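Long-range contacts in DnaJ homolog subfamily C member 10 (Mus musculus, PDB 3APQ), which reduces disulfide bonds in the endoplasmic reticulum, serving both the correct folding of proteins and the degradation of misfolded ones: residues A[114-119]-A[145-150]; A[109-114]-A[173-178]; A[136-141]-A[188-193]. All blocks are in the same frame, centred on the assembly; numbering follows the deposited sequence.

Interaction 1: residues A[114-119]-A[145-150]; sequences GELWFV and GLLRIG
Arg148 O takes the N-H of Phe118 at 2.8 Å and also receives a C-H...O contact from Trp117 CA, 3.2 Å away. Arg148 N donates to Leu116 O at 2.9 Å, and Gly150 N continues the pattern with Phe118 O. Further out, Arg148 NH1 reaches Glu115 OE2 at 3.1 Å, a salt bridge whose N-H...O angle is 164°, met on the syn side though tilted from the carboxylate plane and near the guanidinium plane, with a weak second bond to OE1. Bends at chi2 and chi3 fold the arginine back along Trp117: Arg148 CB sits over the indole face, 3.3 Å from the centroid of the six-membered ring, and Trp117 CZ2 lies over one face of the guanidinium, the planes 38° apart. Gly150 lies at the edge of the same indole, where its lack of a side chain leaves room for the ring. On the other face, with Phe118 and Ile149, Leu147 CD1 packs against Leu116 CD2 (3.8 Å) and Phe118 CB, and Ile149 CD1 also meets Phe118 CB; helix 190-202 covers Leu116, Phe118 and Leu147. Strands 117-122 and 148-153, parallel neighbours joined through helix 127-142, form the central beta-alpha-beta unit of this thioredoxin-fold domain.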
ATOM      1  N   GLY A 114     -15.498  14.154   0.152  1.00 28.33           N
ATOM      2  CA  GLY A 114     -15.649  15.385   0.943  1.00 28.65           C
ATOM      3  C   GLY A 114     -14.853  15.392   2.252  1.00 27.30           C
ATOM      4  O   GLY A 114     -14.731  16.414   2.908  1.00 28.05           O
ATOM      5  N   GLU A 115     -14.286  14.261   2.638  1.00 24.85           N
ATOM      6  CA  GLU A 115     -13.495  14.220   3.870  1.00 22.34           C
ATOM      7  C   GLU A 115     -12.115  14.757   3.582  1.00 19.66           C
ATOM      8  O   GLU A 115     -11.639  14.649   2.447  1.00 19.09           O
ATOM      9  CB  GLU A 115     -13.385  12.779   4.312  1.00 21.77           C
ATOM     10  CG  GLU A 115     -14.615  12.250   4.979  1.00 25.98           C
ATOM     11  CD  GLU A 115     -14.396  10.811   5.505  1.00 31.91           C
ATOM     12  OE1 GLU A 115     -14.857   9.849   4.859  1.00 36.39           O
ATOM     13  OE2 GLU A 115     -13.749  10.622   6.547  1.00 34.35           O
ATOM     14  N   LEU A 116     -11.456  15.314   4.586  1.00 17.91           N
ATOM     15  CA  LEU A 116     -10.109  15.849   4.395  1.00 17.88           C
ATOM     16  C   LEU A 116      -9.081  14.679   4.504  1.00 16.53           C
ATOM     17  O   LEU A 116      -9.065  13.993   5.520  1.00 15.16           O
ATOM     18  CB  LEU A 116      -9.821  16.909   5.449  1.00 19.62           C
ATOM     19  CG  LEU A 116      -8.385  17.466   5.489  1.00 19.65           C
ATOM     20  CD1 LEU A 116      -8.136  18.196   4.179  1.00 21.84           C
ATOM     21  CD2 LEU A 116      -8.125  18.405   6.635  1.00 22.58           C
ATOM     22  N   TRP A 117      -8.303  14.452   3.459  1.00 15.68           N
ATOM     23  CA  TRP A 117      -7.314  13.349   3.444  1.00 15.85           C
ATOM     24  C   TRP A 117      -5.916  13.895   3.243  1.00 16.86           C
ATOM     25  O   TRP A 117      -5.681  14.721   2.319  1.00 20.27           O
ATOM     26  CB  TRP A 117      -7.611  12.417   2.286  1.00 14.56           C
ATOM     27  CG  TRP A 117      -8.660  11.402   2.580  1.00 15.53           C
ATOM     28  CD1 TRP A 117     -10.027  11.526   2.398  1.00 15.38           C
ATOM     29  CD2 TRP A 117      -8.440  10.068   3.078  1.00 12.42           C
ATOM     30  NE1 TRP A 117     -10.653  10.328   2.741  1.00 14.98           N
ATOM     31  CE2 TRP A 117      -9.713   9.437   3.182  1.00 12.61           C
ATOM     32  CE3 TRP A 117      -7.297   9.359   3.466  1.00 13.30           C
ATOM     33  CZ2 TRP A 117      -9.871   8.106   3.637  1.00 13.87           C
ATOM     34  CZ3 TRP A 117      -7.455   8.034   3.916  1.00 11.68           C
ATOM     35  CH2 TRP A 117      -8.743   7.440   4.019  1.00 12.16           C
ATOM     36  N   PHE A 118      -4.948  13.401   4.003  1.00 15.12           N
ATOM     37  CA  PHE A 118      -3.571  13.776   3.805  1.00 14.23           C
ATOM     38  C   PHE A 118      -2.849  12.471   3.502  1.00 13.51           C
ATOM     39  O   PHE A 118      -2.861  11.540   4.344  1.00 12.97           O
ATOM     40  CB  PHE A 118      -3.089  14.376   5.123  1.00 14.86           C
ATOM     41  CG  PHE A 118      -1.713  15.020   5.071  1.00 14.74           C
ATOM     42  CD1 PHE A 118      -1.116  15.384   6.266  1.00 14.11           C
ATOM     43  CD2 PHE A 118      -1.054  15.353   3.853  1.00 14.88           C
ATOM     44  CE1 PHE A 118       0.142  16.036   6.276  1.00 16.07           C
ATOM     45  CE2 PHE A 118       0.185  15.978   3.857  1.00 16.15           C
ATOM     46  CZ  PHE A 118       0.800  16.324   5.073  1.00 15.16           C
ATOM     47  N   VAL A 119      -2.325  12.386   2.281  1.00 13.21           N
ATOM     48  CA  VAL A 119      -1.824  11.144   1.713  1.00 12.97           C
ATOM     49  C   VAL A 119      -0.316  11.214   1.378  1.00 12.79           C
ATOM     50  O   VAL A 119       0.171  12.181   0.773  1.00 13.67           O
ATOM     51  CB  VAL A 119      -2.619  10.801   0.428  1.00 14.53           C
ATOM     52  CG1 VAL A 119      -2.075   9.479  -0.238  1.00 16.20           C
ATOM     53  CG2 VAL A 119      -4.101  10.681   0.783  1.00 13.48           C
ATOM     54  N   GLY A 145      -8.308  10.744  13.899  1.00 15.81           N
ATOM     55  CA  GLY A 145      -9.724  11.071  13.976  1.00 15.57           C
ATOM     56  C   GLY A 145      -9.990  12.528  13.617  1.00 17.89           C
ATOM     57  O   GLY A 145     -11.161  12.921  13.451  1.00 18.59           O
ATOM     58  N   LEU A 146      -8.935  13.335  13.495  1.00 15.33           N
ATOM     59  CA  LEU A 146      -9.135  14.772  13.207  1.00 18.16           C
ATOM     60  C   LEU A 146      -9.216  15.041  11.721  1.00 17.87           C
ATOM     61  O   LEU A 146      -9.822  16.020  11.292  1.00 20.03           O
ATOM     62  CB  LEU A 146      -8.039  15.618  13.827  1.00 18.85           C
ATOM     63  CG  LEU A 146      -7.998  15.365  15.336  1.00 20.36           C
ATOM     64  CD1 LEU A 146      -6.824  16.144  15.891  1.00 20.05           C
ATOM     65  CD2 LEU A 146      -9.300  15.846  16.027  1.00 22.51           C
ATOM     66  N   LEU A 147      -8.534  14.191  10.957  1.00 15.84           N
ATOM     67  CA  LEU A 147      -8.637  14.102   9.516  1.00 16.66           C
ATOM     68  C   LEU A 147      -8.188  12.697   9.128  1.00 16.58           C
ATOM     69  O   LEU A 147      -7.733  11.897   9.989  1.00 16.98           O
ATOM     70  CB  LEU A 147      -7.754  15.173   8.812  1.00 15.96           C
ATOM     71  CG  LEU A 147      -6.242  14.965   8.865  1.00 14.91           C
ATOM     72  CD1 LEU A 147      -5.554  15.814   7.714  1.00 16.59           C
ATOM     73  CD2 LEU A 147      -5.637  15.253  10.274  1.00 16.53           C
ATOM     74  N   ARG A 148      -8.333  12.368   7.848  1.00 16.39           N
ATOM     75  CA  ARG A 148      -7.979  11.026   7.403  1.00 15.02           C
ATOM     76  C   ARG A 148      -6.560  11.013   6.872  1.00 15.58           C
ATOM     77  O   ARG A 148      -6.160  11.862   6.042  1.00 15.13           O
ATOM     78  CB  ARG A 148      -8.915  10.539   6.284  1.00 15.67           C
ATOM     79  CG  ARG A 148     -10.377  10.760   6.566  1.00 16.95           C
ATOM     80  CD  ARG A 148     -10.933   9.814   7.597  1.00 23.65           C
ATOM     81  NE  ARG A 148     -10.699   8.369   7.461  1.00 23.63           N
ATOM     82  CZ  ARG A 148     -11.445   7.473   6.814  1.00 23.39           C
ATOM     83  NH1 ARG A 148     -12.538   7.797   6.146  1.00 24.85           N
ATOM     84  NH2 ARG A 148     -11.109   6.174   6.885  1.00 21.33           N
ATOM     85  N   ILE A 149      -5.809   9.997   7.296  1.00 14.17           N
ATOM     86  CA  ILE A 149      -4.424   9.898   6.918  1.00 12.29           C
ATOM     87  C   ILE A 149      -4.278   8.650   6.042  1.00 12.37           C
ATOM     88  O   ILE A 149      -4.675   7.526   6.426  1.00 12.68           O
ATOM     89  CB  ILE A 149      -3.460   9.793   8.164  1.00 10.65           C
ATOM     90  CG1 ILE A 149      -3.652  10.962   9.162  1.00 13.77           C
ATOM     91  CG2 ILE A 149      -1.995   9.483   7.707  1.00 13.72           C
ATOM     92  CD1 ILE A 149      -3.546  12.353   8.561  1.00 13.18           C
ATOM     93  N   GLY A 150      -3.693   8.878   4.862  1.00 12.66           N
ATOM     94  CA  GLY A 150      -3.544   7.823   3.820  1.00 11.70           C
ATOM     95  C   GLY A 150      -2.109   7.599   3.369  1.00 11.89           C
ATOM     96  O   GLY A 150      -1.197   8.389   3.677  1.00 12.83           O
TER

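Interaction 2: residues A[109-114]-A[173-178]; sequences AAVNSG and FIFRSG
Val111 lays CG1 against the root of the Phe175 ring, 3.7 Å from CG and off-centre from the ring axis, the two side chains running side by side. With Val111 chi1 at -55°, CG1 lies anti to the carbonyl carbon, and that branch does the touching. Phe175 also meets Phe107 edge-to-face, so two residues of helix 104-113 pack on this aromatic. Ser177 turns its CB into the end of the helix, 3.4 Å from Gly114 N, and a chi1 of -174° swings OG toward Asn112 O for a weak hydrogen bond of 3.4 Å. The helix here closes on Gly114, whose positive phi (101°) takes the chain out of the helix and into strand 117-122 of the thioredoxin fold; strand 171-175 runs antiparallel to that strand. One water bridges the helix end and the loop at Ser177: it accepts from Gly114 N at 2.7 Å and from Ser177 N at 2.8 Å, and lies 3.0 Å from Ala110 O, to which it can donate. Arg176, whose CB points away from the helix, still brings CG to 3.2 Å from Gly114 O, the aliphatic part of its bent chain resting on that carbonyl.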
ATOM      1  N   ALA A 109     -12.555   7.230  -4.268  1.00 21.33           N
ATOM      2  CA  ALA A 109     -13.635   7.453  -3.298  1.00 21.03           C
ATOM      3  C   ALA A 109     -13.252   8.454  -2.202  1.00 20.48           C
ATOM      4  O   ALA A 109     -14.034   9.380  -1.896  1.00 18.61           O
ATOM      5  CB  ALA A 109     -14.059   6.136  -2.651  1.00 20.53           C
ATOM      6  N   ALA A 110     -12.063   8.275  -1.605  1.00 19.64           N
ATOM      7  CA  ALA A 110     -11.536   9.204  -0.605  1.00 19.96           C
ATOM      8  C   ALA A 110     -11.571  10.639  -1.088  1.00 21.65           C
ATOM      9  O   ALA A 110     -12.097  11.530  -0.401  1.00 22.60           O
ATOM     10  CB  ALA A 110     -10.088   8.838  -0.262  1.00 18.37           C
ATOM     11  N   VAL A 111     -10.973  10.888  -2.257  1.00 22.71           N
ATOM     12  CA  VAL A 111     -10.907  12.296  -2.749  1.00 25.25           C
ATOM     13  C   VAL A 111     -12.285  12.841  -3.229  1.00 26.37           C
ATOM     14  O   VAL A 111     -12.492  14.050  -3.335  1.00 27.02           O
ATOM     15  CB  VAL A 111      -9.747  12.533  -3.775  1.00 25.69           C
ATOM     16  CG1 VAL A 111      -8.411  12.084  -3.157  1.00 26.98           C
ATOM     17  CG2 VAL A 111     -10.018  11.814  -5.104  1.00 27.85           C
ATOM     18  N   ASN A 112     -13.241  11.954  -3.459  1.00 26.96           N
ATOM     19  CA  ASN A 112     -14.573  12.386  -3.879  1.00 29.25           C
ATOM     20  C   ASN A 112     -15.544  12.575  -2.709  1.00 29.12           C
ATOM     21  O   ASN A 112     -16.580  13.218  -2.866  1.00 29.41           O
ATOM     22  CB  ASN A 112     -15.172  11.393  -4.885  1.00 30.49           C
ATOM     23  CG  ASN A 112     -16.350  11.990  -5.679  1.00 36.84           C
ATOM     24  OD1 ASN A 112     -16.184  12.888  -6.518  1.00 42.03           O
ATOM     25  ND2 ASN A 112     -17.541  11.487  -5.413  1.00 39.25           N
ATOM     26  N   SER A 113     -15.225  11.972  -1.570  1.00 27.74           N
ATOM     27  CA  SER A 113     -16.158  11.877  -0.453  1.00 28.09           C
ATOM     28  C   SER A 113     -16.440  13.216   0.184  1.00 28.53           C
ATOM     29  O   SER A 113     -17.492  13.378   0.743  1.00 31.02           O
ATOM     30  CB  SER A 113     -15.628  10.936   0.635  1.00 26.40           C
ATOM     31  OG  SER A 113     -14.536  11.553   1.345  1.00 26.99           O
ATOM     32  N   GLY A 114     -15.498  14.154   0.152  1.00 28.33           N
ATOM     33  CA  GLY A 114     -15.649  15.385   0.943  1.00 28.65           C
ATOM     34  C   GLY A 114     -14.853  15.392   2.252  1.00 27.30           C
ATOM     35  O   GLY A 114     -14.731  16.414   2.908  1.00 28.05           O
ATOM     36  N   PHE A 173       0.374  15.048  -0.124  1.00 16.01           N
ATOM     37  CA  PHE A 173      -0.639  15.972  -0.651  1.00 16.95           C
ATOM     38  C   PHE A 173      -1.852  15.899   0.222  1.00 17.06           C
ATOM     39  O   PHE A 173      -2.265  14.797   0.654  1.00 16.31           O
ATOM     40  CB  PHE A 173      -1.079  15.545  -2.036  1.00 18.16           C
ATOM     41  CG  PHE A 173      -0.133  15.932  -3.147  1.00 21.70           C
ATOM     42  CD1 PHE A 173      -0.229  17.210  -3.748  1.00 25.33           C
ATOM     43  CD2 PHE A 173       0.819  15.033  -3.628  1.00 25.44           C
ATOM     44  CE1 PHE A 173       0.629  17.586  -4.823  1.00 27.43           C
ATOM     45  CE2 PHE A 173       1.673  15.397  -4.706  1.00 24.64           C
ATOM     46  CZ  PHE A 173       1.582  16.674  -5.287  1.00 28.21           C
ATOM     47  N   ILE A 174      -2.475  17.048   0.442  1.00 17.47           N
ATOM     48  CA  ILE A 174      -3.737  17.042   1.161  1.00 19.14           C
ATOM     49  C   ILE A 174      -4.897  17.293   0.176  1.00 20.50           C
ATOM     50  O   ILE A 174      -4.775  18.104  -0.775  1.00 20.37           O
ATOM     51  CB  ILE A 174      -3.633  17.954   2.381  1.00 20.72           C
ATOM     52  CG1 ILE A 174      -4.755  17.691   3.364  1.00 23.27           C
ATOM     53  CG2 ILE A 174      -3.572  19.406   1.977  1.00 21.73           C
ATOM     54  CD1 ILE A 174      -4.393  18.091   4.820  1.00 22.58           C
ATOM     55  N   PHE A 175      -5.988  16.538   0.346  1.00 20.65           N
ATOM     56  CA  PHE A 175      -7.098  16.541  -0.644  1.00 21.68           C
ATOM     57  C   PHE A 175      -8.423  16.763   0.085  1.00 22.03           C
ATOM     58  O   PHE A 175      -8.652  16.249   1.196  1.00 19.79           O
ATOM     59  CB  PHE A 175      -7.239  15.158  -1.334  1.00 19.90           C
ATOM     60  CG  PHE A 175      -6.061  14.727  -2.151  1.00 23.68           C
ATOM     61  CD1 PHE A 175      -5.991  15.048  -3.515  1.00 25.07           C
ATOM     62  CD2 PHE A 175      -5.029  13.969  -1.568  1.00 19.70           C
ATOM     63  CE1 PHE A 175      -4.896  14.632  -4.330  1.00 25.15           C
ATOM     64  CE2 PHE A 175      -3.923  13.556  -2.353  1.00 23.54           C
ATOM     65  CZ  PHE A 175      -3.851  13.917  -3.748  1.00 25.33           C
ATOM     66  N   ARG A 176      -9.332  17.489  -0.556  1.00 24.24           N
ATOM     67  CA  ARG A 176     -10.731  17.434  -0.139  1.00 26.97           C
ATOM     68  C   ARG A 176     -11.612  17.710  -1.366  1.00 28.96           C
ATOM     69  O   ARG A 176     -11.393  18.706  -2.067  1.00 29.94           O
ATOM     70  CB  ARG A 176     -11.039  18.425   0.982  1.00 27.42           C
ATOM     71  CG  ARG A 176     -12.396  18.152   1.674  1.00 32.68           C
ATOM     72  CD  ARG A 176     -13.090  19.412   2.136  1.00 42.46           C
ATOM     73  NE  ARG A 176     -12.150  20.511   2.359  1.00 47.68           N
ATOM     74  CZ  ARG A 176     -11.627  20.847   3.539  1.00 51.43           C
ATOM     75  NH1 ARG A 176     -11.934  20.160   4.650  1.00 50.68           N
ATOM     76  NH2 ARG A 176     -10.777  21.877   3.610  1.00 52.97           N
ATOM     77  N   SER A 177     -12.580  16.824  -1.620  1.00 29.70           N
ATOM     78  CA  SER A 177     -13.547  17.042  -2.693  1.00 31.37           C
ATOM     79  C   SER A 177     -13.895  18.522  -2.866  1.00 32.00           C
ATOM     80  O   SER A 177     -14.181  19.227  -1.893  1.00 30.72           O
ATOM     81  CB  SER A 177     -14.841  16.272  -2.420  1.00 32.45           C
ATOM     82  OG  SER A 177     -15.697  16.403  -3.537  1.00 35.09           O
ATOM     83  N   GLY A 178     -13.865  18.987  -4.117  1.00 33.12           N
ATOM     84  CA  GLY A 178     -14.235  20.375  -4.389  1.00 34.89           C
ATOM     85  C   GLY A 178     -13.084  21.357  -4.245  1.00 35.20           C
ATOM     86  O   GLY A 178     -13.230  22.543  -4.588  1.00 37.00           O
TER
HETATM   87  O   HOH W   1     -12.780  14.463  -0.099  1.00 25.42           O

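Interaction 3: residues A[136-141]-A[188-193]; sequences WREFAK and RSKESL
Phe139 presents one ring face to Leu193, whose CB stands 3.9 Å from the ring centroid and 22° off the normal, displaced toward the rim on the CD1 side. The backbone carbonyl of Leu193 is also near that side, with O 3.6 Å from Phe139 CE1. Trp136 takes the same leucine differently: Leu193 CD2 comes to the edge of the indole, 4.0 Å from CZ3, while Phe139 CD2 lies over one indole face, offset toward its rim. The leucine side chain crosses both aromatic side chains at about a right angle. Its CG is anti to the carbonyl carbon (chi1 -69°), which carries the methyl groups to Trp136 while CB stays on Phe139. These residues join helix 127-142, at whose N-terminal end the redox-active Cys126-Cys129 disulfide sits, to the first turn of the C-terminal helix 190-202; both pack on the same face of the thioredoxin-fold sheet, where Trp136 and Leu193 also meet Phe118. Toward solvent, Lys190 and Glu138 cross at about a right angle, and the contact runs through their carbon chains, which touch around Lys190 CD. Bends at chi3 and chi4 turn the lysine, and its NZ remains 4.8 Å from Glu138 OE2, leaving the opposite charges near each other without a salt bridge; Glu142 offers NZ a long, weak ion pair. Ser189 is the N-cap of helix 190-202, its OG accepting from Ser192 N at 3.1 Å.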
ATOM      1  N   TRP A 136       5.672   9.613   9.868  1.00 14.81           N
ATOM      2  CA  TRP A 136       4.320   9.558   9.352  1.00 13.44           C
ATOM      3  C   TRP A 136       3.442   8.752  10.352  1.00 13.44           C
ATOM      4  O   TRP A 136       2.298   9.107  10.604  1.00 13.60           O
ATOM      5  CB  TRP A 136       4.338   8.899   7.973  1.00 12.62           C
ATOM      6  CG  TRP A 136       3.054   9.018   7.201  1.00 14.79           C
ATOM      7  CD1 TRP A 136       2.194   8.012   6.865  1.00 13.19           C
ATOM      8  CD2 TRP A 136       2.453  10.244   6.733  1.00 10.76           C
ATOM      9  NE1 TRP A 136       1.115   8.531   6.153  1.00 14.56           N
ATOM     10  CE2 TRP A 136       1.252   9.895   6.075  1.00 13.14           C
ATOM     11  CE3 TRP A 136       2.847  11.595   6.782  1.00 13.67           C
ATOM     12  CZ2 TRP A 136       0.407  10.860   5.467  1.00 11.85           C
ATOM     13  CZ3 TRP A 136       2.002  12.568   6.194  1.00  9.18           C
ATOM     14  CH2 TRP A 136       0.816  12.192   5.544  1.00 14.91           C
ATOM     15  N   ARG A 137       3.957   7.643  10.873  1.00 13.17           N
ATOM     16  CA  ARG A 137       3.209   6.830  11.840  1.00 14.11           C
ATOM     17  C   ARG A 137       2.926   7.603  13.145  1.00 15.66           C
ATOM     18  O   ARG A 137       1.820   7.541  13.669  1.00 15.16           O
ATOM     19  CB  ARG A 137       4.011   5.589  12.232  1.00 14.99           C
ATOM     20  CG  ARG A 137       4.207   4.581  11.095  1.00 12.35           C
ATOM     21  CD  ARG A 137       5.139   3.473  11.580  1.00 16.91           C
ATOM     22  NE  ARG A 137       5.297   2.546  10.465  1.00 15.11           N
ATOM     23  CZ  ARG A 137       6.447   2.290   9.862  1.00 21.27           C
ATOM     24  NH1 ARG A 137       7.598   2.789  10.361  1.00 15.98           N
ATOM     25  NH2 ARG A 137       6.448   1.486   8.789  1.00 19.06           N
ATOM     26  N   GLU A 138       3.938   8.332  13.657  1.00 17.30           N
ATOM     27  CA  GLU A 138       3.781   9.094  14.906  1.00 18.62           C
ATOM     28  C   GLU A 138       2.776  10.240  14.693  1.00 18.38           C
ATOM     29  O   GLU A 138       1.903  10.510  15.552  1.00 16.55           O
ATOM     30  CB  GLU A 138       5.151   9.641  15.401  1.00 21.00           C
ATOM     31  CG  GLU A 138       5.016  10.525  16.680  1.00 27.61           C
ATOM     32  CD  GLU A 138       6.343  11.189  17.142  1.00 34.16           C
ATOM     33  OE1 GLU A 138       7.202  11.533  16.273  1.00 33.85           O
ATOM     34  OE2 GLU A 138       6.483  11.396  18.376  1.00 33.35           O
ATOM     35  N   PHE A 139       2.887  10.888  13.535  1.00 15.71           N
ATOM     36  CA  PHE A 139       1.964  11.966  13.176  1.00 16.47           C
ATOM     37  C   PHE A 139       0.520  11.428  13.097  1.00 14.93           C
ATOM     38  O   PHE A 139      -0.433  12.048  13.628  1.00 15.35           O
ATOM     39  CB  PHE A 139       2.434  12.558  11.832  1.00 17.48           C
ATOM     40  CG  PHE A 139       1.367  13.261  11.065  1.00 17.95           C
ATOM     41  CD1 PHE A 139       0.851  14.462  11.516  1.00 16.34           C
ATOM     42  CD2 PHE A 139       0.883  12.732   9.887  1.00 18.30           C
ATOM     43  CE1 PHE A 139      -0.140  15.120  10.787  1.00 18.97           C
ATOM     44  CE2 PHE A 139      -0.120  13.362   9.183  1.00 17.73           C
ATOM     45  CZ  PHE A 139      -0.630  14.578   9.647  1.00 17.70           C
ATOM     46  N   ALA A 140       0.349  10.290  12.410  1.00 14.40           N
ATOM     47  CA  ALA A 140      -0.993   9.708  12.241  1.00 13.70           C
ATOM     48  C   ALA A 140      -1.648   9.385  13.589  1.00 14.86           C
ATOM     49  O   ALA A 140      -2.860   9.579  13.772  1.00 15.85           O
ATOM     50  CB  ALA A 140      -0.975   8.430  11.297  1.00 12.27           C
ATOM     51  N   LYS A 141      -0.859   8.971  14.568  1.00 14.48           N
ATOM     52  CA  LYS A 141      -1.415   8.767  15.908  1.00 16.98           C
ATOM     53  C   LYS A 141      -1.827  10.061  16.547  1.00 17.12           C
ATOM     54  O   LYS A 141      -2.850  10.122  17.235  1.00 15.52           O
ATOM     55  CB  LYS A 141      -0.394   8.123  16.815  1.00 17.74           C
ATOM     56  CG  LYS A 141      -0.019   6.732  16.341  1.00 21.01           C
ATOM     57  CD  LYS A 141       1.302   6.468  16.895  1.00 29.25           C
ATOM     58  CE  LYS A 141       1.243   5.354  17.824  1.00 33.38           C
ATOM     59  NZ  LYS A 141       1.714   4.280  16.958  1.00 33.30           N
ATOM     60  N   ARG A 188       9.291  17.924   7.157  1.00 18.04           N
ATOM     61  CA  ARG A 188       8.904  16.531   7.436  1.00 19.34           C
ATOM     62  C   ARG A 188       9.035  16.168   8.903  1.00 19.57           C
ATOM     63  O   ARG A 188       8.934  14.995   9.247  1.00 20.28           O
ATOM     64  CB  ARG A 188       9.687  15.494   6.562  1.00 19.69           C
ATOM     65  CG  ARG A 188       9.355  15.560   5.072  1.00 22.30           C
ATOM     66  CD  ARG A 188       9.978  14.435   4.226  1.00 23.84           C
ATOM     67  NE  ARG A 188       9.862  14.819   2.821  1.00 24.36           N
ATOM     68  CZ  ARG A 188      10.727  14.512   1.840  1.00 23.09           C
ATOM     69  NH1 ARG A 188      11.801  13.809   2.093  1.00 20.20           N
ATOM     70  NH2 ARG A 188      10.507  14.928   0.599  1.00 20.83           N
ATOM     71  N   SER A 189       9.238  17.151   9.769  1.00 20.79           N
ATOM     72  CA  SER A 189       9.168  16.854  11.228  1.00 21.06           C
ATOM     73  C   SER A 189       7.747  16.536  11.676  1.00 19.87           C
ATOM     74  O   SER A 189       6.778  16.935  11.023  1.00 17.11           O
ATOM     75  CB  SER A 189       9.787  17.980  12.071  1.00 22.19           C
ATOM     76  OG  SER A 189       8.918  19.074  12.108  1.00 24.72           O
ATOM     77  N   LYS A 190       7.587  15.774  12.763  1.00 19.48           N
ATOM     78  CA  LYS A 190       6.228  15.510  13.222  1.00 19.51           C
ATOM     79  C   LYS A 190       5.458  16.817  13.529  1.00 18.65           C
ATOM     80  O   LYS A 190       4.296  16.955  13.146  1.00 17.34           O
ATOM     81  CB  LYS A 190       6.186  14.590  14.443  1.00 19.44           C
ATOM     82  CG  LYS A 190       4.736  14.390  14.940  1.00 24.24           C
ATOM     83  CD  LYS A 190       4.683  13.822  16.334  1.00 28.27           C
ATOM     84  CE  LYS A 190       5.599  14.592  17.289  1.00 35.98           C
ATOM     85  NZ  LYS A 190       5.021  15.937  17.673  1.00 40.22           N
ATOM     86  N   GLU A 191       6.134  17.790  14.147  1.00 21.04           N
ATOM     87  CA  GLU A 191       5.432  19.044  14.503  1.00 23.06           C
ATOM     88  C   GLU A 191       5.026  19.836  13.241  1.00 21.53           C
ATOM     89  O   GLU A 191       3.916  20.389  13.173  1.00 21.68           O
ATOM     90  CB  GLU A 191       6.188  19.854  15.565  1.00 25.81           C
ATOM     91  CG  GLU A 191       6.643  18.965  16.754  1.00 29.33           C
ATOM     92  CD  GLU A 191       8.090  18.327  16.602  1.00 36.19           C
ATOM     93  OE1 GLU A 191       8.522  17.662  15.560  1.00 27.64           O
ATOM     94  OE2 GLU A 191       8.821  18.505  17.611  1.00 43.76           O
ATOM     95  N   SER A 192       5.882  19.822  12.222  1.00 21.14           N
ATOM     96  CA  SER A 192       5.547  20.456  10.936  1.00 19.66           C
ATOM     97  C   SER A 192       4.342  19.815  10.246  1.00 19.22           C
ATOM     98  O   SER A 192       3.496  20.509   9.700  1.00 18.53           O
ATOM     99  CB  SER A 192       6.748  20.421   9.980  1.00 20.00           C
ATOM    100  OG  SER A 192       6.382  20.800   8.649  1.00 17.90           O
ATOM    101  N   LEU A 193       4.290  18.480  10.245  1.00 17.04           N
ATOM    102  CA  LEU A 193       3.151  17.739   9.652  1.00 16.45           C
ATOM    103  C   LEU A 193       1.871  18.072  10.395  1.00 17.09           C
ATOM    104  O   LEU A 193       0.849  18.403   9.773  1.00 17.70           O
ATOM    105  CB  LEU A 193       3.438  16.233   9.671  1.00 15.92           C
ATOM    106  CG  LEU A 193       4.561  15.807   8.704  1.00 14.17           C
ATOM    107  CD1 LEU A 193       5.040  14.343   9.012  1.00 20.60           C
ATOM    108  CD2 LEU A 193       4.100  15.828   7.225  1.00 21.04           C
TER

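How the interactions relate
All three contacts lie in the thioredoxin domain that follows the J domain of this fragment. Interactions 1 and 2, with centres about 8 Å apart, share Gly114 and are tied through the sheet, where Trp117 and Val119 probably hydrogen-bond to Phe175 and Phe173; along the chain interaction 1 is nested inside the loop closed by interaction 2. Interaction 3 lies about 13 Å from interaction 1, centre to centre, and touches it. Interactions 2 and 3, about 20 Å apart between centres, do not touch. With Trp117 against Ala110 of helix 104-113, and Phe118 and Ile149 against Trp136 and Phe139, the sheet stands between that helix and the pair 127-142 and 190-202, the helix-sheet-helix sandwich that carries the redox-active disulfide.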